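Local coordinates for protein avidin (Gallus gallus, PDB 5LUR) that binds biotin in its natural form and here, as an engineered variant, holds the steroid progesterone in a pocket of its beta barrel, four of which make the tetramer, at residues Thr99-Arg104 / Gly120-Thr125. The protein carries 12 engineered substitutions. Numbering follows the deposited sequence.
Engineered in segment 120-125: Tyr121 (natural residue Ile). With STR (progesterone), chain C.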
ATOM      1  N   THR A  99     -12.732  -1.415   2.456  1.00 22.20           N
ATOM      2  CA  THR A  99     -12.013  -1.093   1.240  1.00 21.93           C
ATOM      3  C   THR A  99     -10.646  -0.535   1.576  1.00 21.11           C
ATOM      4  O   THR A  99     -10.441   0.046   2.631  1.00 19.52           O
ATOM      5  CB  THR A  99     -12.770  -0.063   0.334  1.00 21.67           C
ATOM      6  OG1 THR A  99     -12.655   1.275   0.848  1.00 21.06           O
ATOM      7  CG2 THR A  99     -14.232  -0.406   0.230  1.00 22.03           C
ATOM      8  N   MET A 100      -9.725  -0.738   0.644  1.00 22.07           N
ATOM      9  CA  MET A 100      -8.480   0.001   0.593  1.00 22.75           C
ATOM     10  C   MET A 100      -8.372   0.587  -0.767  1.00 20.90           C
ATOM     11  O   MET A 100      -8.953   0.051  -1.718  1.00 20.71           O
ATOM     12  CB  MET A 100      -7.297  -0.895   0.904  1.00 25.14           C
ATOM     13  CG  MET A 100      -7.453  -1.481   2.292  1.00 27.42           C
ATOM     14  SD  MET A 100      -5.920  -1.771   3.116  1.00 31.88           S
ATOM     15  CE  MET A 100      -5.266  -0.110   3.295  1.00 30.63           C
ATOM     16  N   TRP A 101      -7.637   1.694  -0.850  1.00 18.95           N
ATOM     17  CA  TRP A 101      -7.541   2.429  -2.075  1.00 18.41           C
ATOM     18  C   TRP A 101      -6.148   2.929  -2.399  1.00 18.11           C
ATOM     19  O   TRP A 101      -5.296   3.038  -1.525  1.00 16.91           O
ATOM     20  CB  TRP A 101      -8.506   3.611  -2.020  1.00 18.90           C
ATOM     21  CG  TRP A 101      -8.380   4.546  -0.824  1.00 17.85           C
ATOM     22  CD1 TRP A 101      -9.192   4.571   0.257  1.00 17.36           C
ATOM     23  CD2 TRP A 101      -7.422   5.599  -0.630  1.00 17.83           C
ATOM     24  NE1 TRP A 101      -8.810   5.546   1.129  1.00 17.37           N
ATOM     25  CE2 TRP A 101      -7.731   6.212   0.611  1.00 18.00           C
ATOM     26  CE3 TRP A 101      -6.327   6.077  -1.367  1.00 17.60           C
ATOM     27  CZ2 TRP A 101      -6.974   7.291   1.142  1.00 17.65           C
ATOM     28  CZ3 TRP A 101      -5.580   7.129  -0.846  1.00 17.44           C
ATOM     29  CH2 TRP A 101      -5.907   7.722   0.405  1.00 17.69           C
ATOM     30  N   LEU A 102      -5.943   3.257  -3.675  1.00 18.12           N
ATOM     31  CA  LEU A 102      -4.715   3.924  -4.131  1.00 18.41           C
ATOM     32  C   LEU A 102      -5.091   5.170  -4.882  1.00 17.98           C
ATOM     33  O   LEU A 102      -5.876   5.104  -5.802  1.00 18.34           O
ATOM     34  CB  LEU A 102      -3.900   3.032  -5.062  1.00 18.24           C
ATOM     35  CG  LEU A 102      -3.383   1.755  -4.448  1.00 18.31           C
ATOM     36  CD1 LEU A 102      -2.903   0.824  -5.525  1.00 18.81           C
ATOM     37  CD2 LEU A 102      -2.261   2.075  -3.480  1.00 18.84           C
ATOM     38  N   LEU A 103      -4.519   6.293  -4.499  1.00 18.23           N
ATOM     39  CA  LEU A 103      -4.795   7.536  -5.163  1.00 19.68           C
ATOM     40  C   LEU A 103      -3.574   7.966  -5.941  1.00 19.95           C
ATOM     41  O   LEU A 103      -2.520   8.249  -5.341  1.00 20.44           O
ATOM     42  CB  LEU A 103      -5.163   8.593  -4.138  1.00 20.82           C
ATOM     43  CG  LEU A 103      -5.067  10.056  -4.556  1.00 20.86           C
ATOM     44  CD1 LEU A 103      -5.971  10.377  -5.719  1.00 21.09           C
ATOM     45  CD2 LEU A 103      -5.435  10.890  -3.348  1.00 21.74           C
ATOM     46  N   ARG A 104      -3.735   8.022  -7.265  1.00 20.98           N
ATOM     47  CA  ARG A 104      -2.676   8.389  -8.191  1.00 22.21           C
ATOM     48  C   ARG A 104      -2.767   9.865  -8.550  1.00 22.70           C
ATOM     49  O   ARG A 104      -3.790  10.317  -9.051  1.00 23.22           O
ATOM     50  CB  ARG A 104      -2.777   7.561  -9.465  1.00 23.19           C
ATOM     51  CG  ARG A 104      -1.777   7.939 -10.545  1.00 24.22           C
ATOM     52  CD  ARG A 104      -0.366   7.641 -10.063  1.00 25.68           C
ATOM     53  NE  ARG A 104       0.655   8.375 -10.794  1.00 25.60           N
ATOM     54  CZ  ARG A 104       1.853   7.897 -11.121  1.00 28.09           C
ATOM     55  NH1 ARG A 104       2.222   6.654 -10.809  1.00 29.83           N
ATOM     56  NH2 ARG A 104       2.702   8.668 -11.802  1.00 29.81           N
ATOM     57  N   GLY A 120      -4.745   4.431   1.315  1.00 24.70           N
ATOM     58  CA  GLY A 120      -5.508   4.555   2.543  1.00 24.95           C
ATOM     59  C   GLY A 120      -6.589   3.506   2.570  1.00 25.88           C
ATOM     60  O   GLY A 120      -6.518   2.526   1.825  1.00 25.66           O
ATOM     61  N   TYR A 121      -7.588   3.718   3.424  1.00 28.48           N
ATOM     62  CA  TYR A 121      -8.685   2.754   3.635  1.00 30.31           C
ATOM     63  C   TYR A 121     -10.009   3.515   3.746  1.00 30.45           C
ATOM     64  O   TYR A 121     -10.027   4.748   3.954  1.00 29.64           O
ATOM     65  CB  TYR A 121      -8.434   1.905   4.889  1.00 31.93           C
ATOM     66  CG  TYR A 121      -8.522   2.726   6.130  1.00 35.91           C
ATOM     67  CD1 TYR A 121      -7.435   3.493   6.574  1.00 39.32           C
ATOM     68  CD2 TYR A 121      -9.722   2.793   6.848  1.00 40.67           C
ATOM     69  CE1 TYR A 121      -7.542   4.294   7.717  1.00 42.97           C
ATOM     70  CE2 TYR A 121      -9.851   3.592   7.981  1.00 43.66           C
ATOM     71  CZ  TYR A 121      -8.771   4.334   8.419  1.00 44.29           C
ATOM     72  OH  TYR A 121      -8.957   5.109   9.536  1.00 46.99           O
ATOM     73  N   ASN A 122     -11.108   2.780   3.585  1.00 29.33           N
ATOM     74  CA  ASN A 122     -12.424   3.333   3.815  1.00 29.13           C
ATOM     75  C   ASN A 122     -13.385   2.251   4.142  1.00 27.31           C
ATOM     76  O   ASN A 122     -13.350   1.199   3.519  1.00 25.44           O
ATOM     77  CB  ASN A 122     -12.923   4.058   2.576  1.00 32.85           C
ATOM     78  CG  ASN A 122     -13.110   5.528   2.803  1.00 35.76           C
ATOM     79  OD1 ASN A 122     -13.545   5.949   3.877  1.00 41.94           O
ATOM     80  ND2 ASN A 122     -12.822   6.322   1.791  1.00 36.80           N
ATOM     81  N   ILE A 123     -14.261   2.530   5.103  1.00 27.03           N
ATOM     82  CA  ILE A 123     -15.352   1.632   5.473  1.00 25.88           C
ATOM     83  C   ILE A 123     -16.669   2.296   5.101  1.00 25.71           C
ATOM     84  O   ILE A 123     -16.956   3.388   5.594  1.00 25.84           O
ATOM     85  CB  ILE A 123     -15.362   1.384   6.968  1.00 24.83           C
ATOM     86  CG1 ILE A 123     -13.997   0.838   7.382  1.00 26.23           C
ATOM     87  CG2 ILE A 123     -16.497   0.440   7.338  1.00 24.47           C
ATOM     88  CD1 ILE A 123     -13.751   0.799   8.875  1.00 26.24           C
ATOM     89  N   PHE A 124     -17.439   1.649   4.234  1.00 24.30           N
ATOM     90  CA  PHE A 124     -18.755   2.139   3.846  1.00 26.52           C
ATOM     91  C   PHE A 124     -19.921   1.350   4.459  1.00 26.38           C
ATOM     92  O   PHE A 124     -19.885   0.137   4.608  1.00 25.50           O
ATOM     93  CB  PHE A 124     -18.930   2.090   2.329  1.00 28.03           C
ATOM     94  CG  PHE A 124     -17.949   2.928   1.566  1.00 28.85           C
ATOM     95  CD1 PHE A 124     -16.715   2.410   1.186  1.00 29.98           C
ATOM     96  CD2 PHE A 124     -18.269   4.222   1.199  1.00 28.37           C
ATOM     97  CE1 PHE A 124     -15.816   3.173   0.468  1.00 29.47           C
ATOM     98  CE2 PHE A 124     -17.375   4.985   0.478  1.00 29.32           C
ATOM     99  CZ  PHE A 124     -16.145   4.463   0.115  1.00 29.02           C
ATOM    100  N   THR A 125     -20.976   2.059   4.782  1.00 27.82           N
ATOM    101  CA  THR A 125     -22.213   1.436   5.230  1.00 30.08           C
ATOM    102  C   THR A 125     -23.335   2.104   4.468  1.00 32.32           C
ATOM    103  O   THR A 125     -23.138   3.188   3.890  1.00 30.70           O
ATOM    104  CB  THR A 125     -22.439   1.621   6.738  1.00 29.45           C
ATOM    105  OG1 THR A 125     -22.423   3.014   7.043  1.00 29.45           O
ATOM    106  CG2 THR A 125     -21.348   0.927   7.555  1.00 29.43           C
TER
HETATM  107  C1  STR C 201     -11.798  15.597  -1.732  1.00 65.81           C
HETATM  108  C2  STR C 201     -10.910  16.816  -1.508  1.00 65.45           C
HETATM  109  C3  STR C 201     -10.039  17.139  -2.704  1.00 66.15           C
HETATM  110  O3  STR C 201      -9.583  18.264  -2.805  1.00 66.03           O
HETATM  111  C4  STR C 201      -9.723  16.125  -3.742  1.00 63.28           C
HETATM  112  C5  STR C 201     -10.242  14.877  -3.718  1.00 60.38           C
HETATM  113  C6  STR C 201      -9.717  13.881  -4.743  1.00 54.65           C
HETATM  114  C7  STR C 201      -9.370  12.535  -4.081  1.00 56.55           C
HETATM  115  C8  STR C 201     -10.300  12.046  -2.933  1.00 58.06           C
HETATM  116  C9  STR C 201     -10.628  13.214  -1.931  1.00 60.13           C
HETATM  117  C10 STR C 201     -11.291  14.429  -2.663  1.00 65.69           C
HETATM  118  C11 STR C 201     -11.359  12.746  -0.632  1.00 57.71           C
HETATM  119  C12 STR C 201     -10.808  11.465   0.013  1.00 56.23           C
HETATM  120  C13 STR C 201     -10.651  10.319  -1.002  1.00 55.98           C
HETATM  121  C14 STR C 201      -9.764  10.792  -2.168  1.00 53.39           C
HETATM  122  C15 STR C 201      -9.425   9.494  -2.899  1.00 45.28           C
HETATM  123  C16 STR C 201      -9.373   8.457  -1.788  1.00 46.64           C
HETATM  124  C17 STR C 201      -9.823   9.146  -0.483  1.00 52.64           C
HETATM  125  C18 STR C 201     -12.047   9.815  -1.463  1.00 56.41           C
HETATM  126  C19 STR C 201     -12.577  13.955  -3.398  1.00 64.74           C
HETATM  127  C20 STR C 201     -10.540   8.318   0.599  1.00 53.66           C
HETATM  128  O20 STR C 201     -11.114   7.266   0.328  1.00 51.65           O
HETATM  129  C21 STR C 201     -10.559   8.807   2.035  1.00 51.24           C
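Thr99, Met100 and Trp101 pair with Asn122, Tyr121 and Gly120 across the last two strands of the eight-stranded avidin barrel, 95-104 and 117-126, which run antiparallel. Four backbone hydrogen bonds join them, two between Thr99 and Asn122 and two between Trp101 and Gly120. Met100 and Tyr121 form the non-hydrogen-bonded pair between these.

Side chains add polar contacts. Thr99 OG1 donates to Asn122 O at 2.8 Å, and Thr99 N donates to the same oxygen, so that one carbonyl takes two bonds from one residue. The hydroxyl reaches it because OG1 sits between the backbone N and the carbonyl carbon (chi1 77°). Thr99 OG1 also lies 3.7 Å from Phe124 CE1, at the edge of that ring. Trp101 NE1 makes a weak, bent hydrogen bond to Tyr121 O at 3.2 Å.

The Trp101 indole lies flat over the Gly120 backbone. Gly120 CA stands 3.6 Å from the centroid of the six-membered ring, a CH-pi contact, and Gly120 N lies over the same face. Progesterone covers the opposite face, with C16 over its centre. Phe83 meets the indole at an inclined angle, and Trp114 of a neighbouring subunit packs on it.

On the other side of the sheet, Met100 CE touches Tyr121 CB at 4.1 Å. The engineered Tyr121 stacks on Tyr121 of another subunit, and Met100 packs on its counterpart there.

Asn122 and Trp101 both face the steroid: progesterone O20 lies 3.0 Å from Trp101 NE1, while Asn122 ND2 is modelled doubtfully close to O20. The pairing thus separates two surfaces, a subunit interface at Met100 and Tyr121 and a ligand pocket at Trp101 and Asn122. In that pocket, Gly120 and progesterone sandwich the indole, while Trp101 NE1 lies near O20 of the steroid.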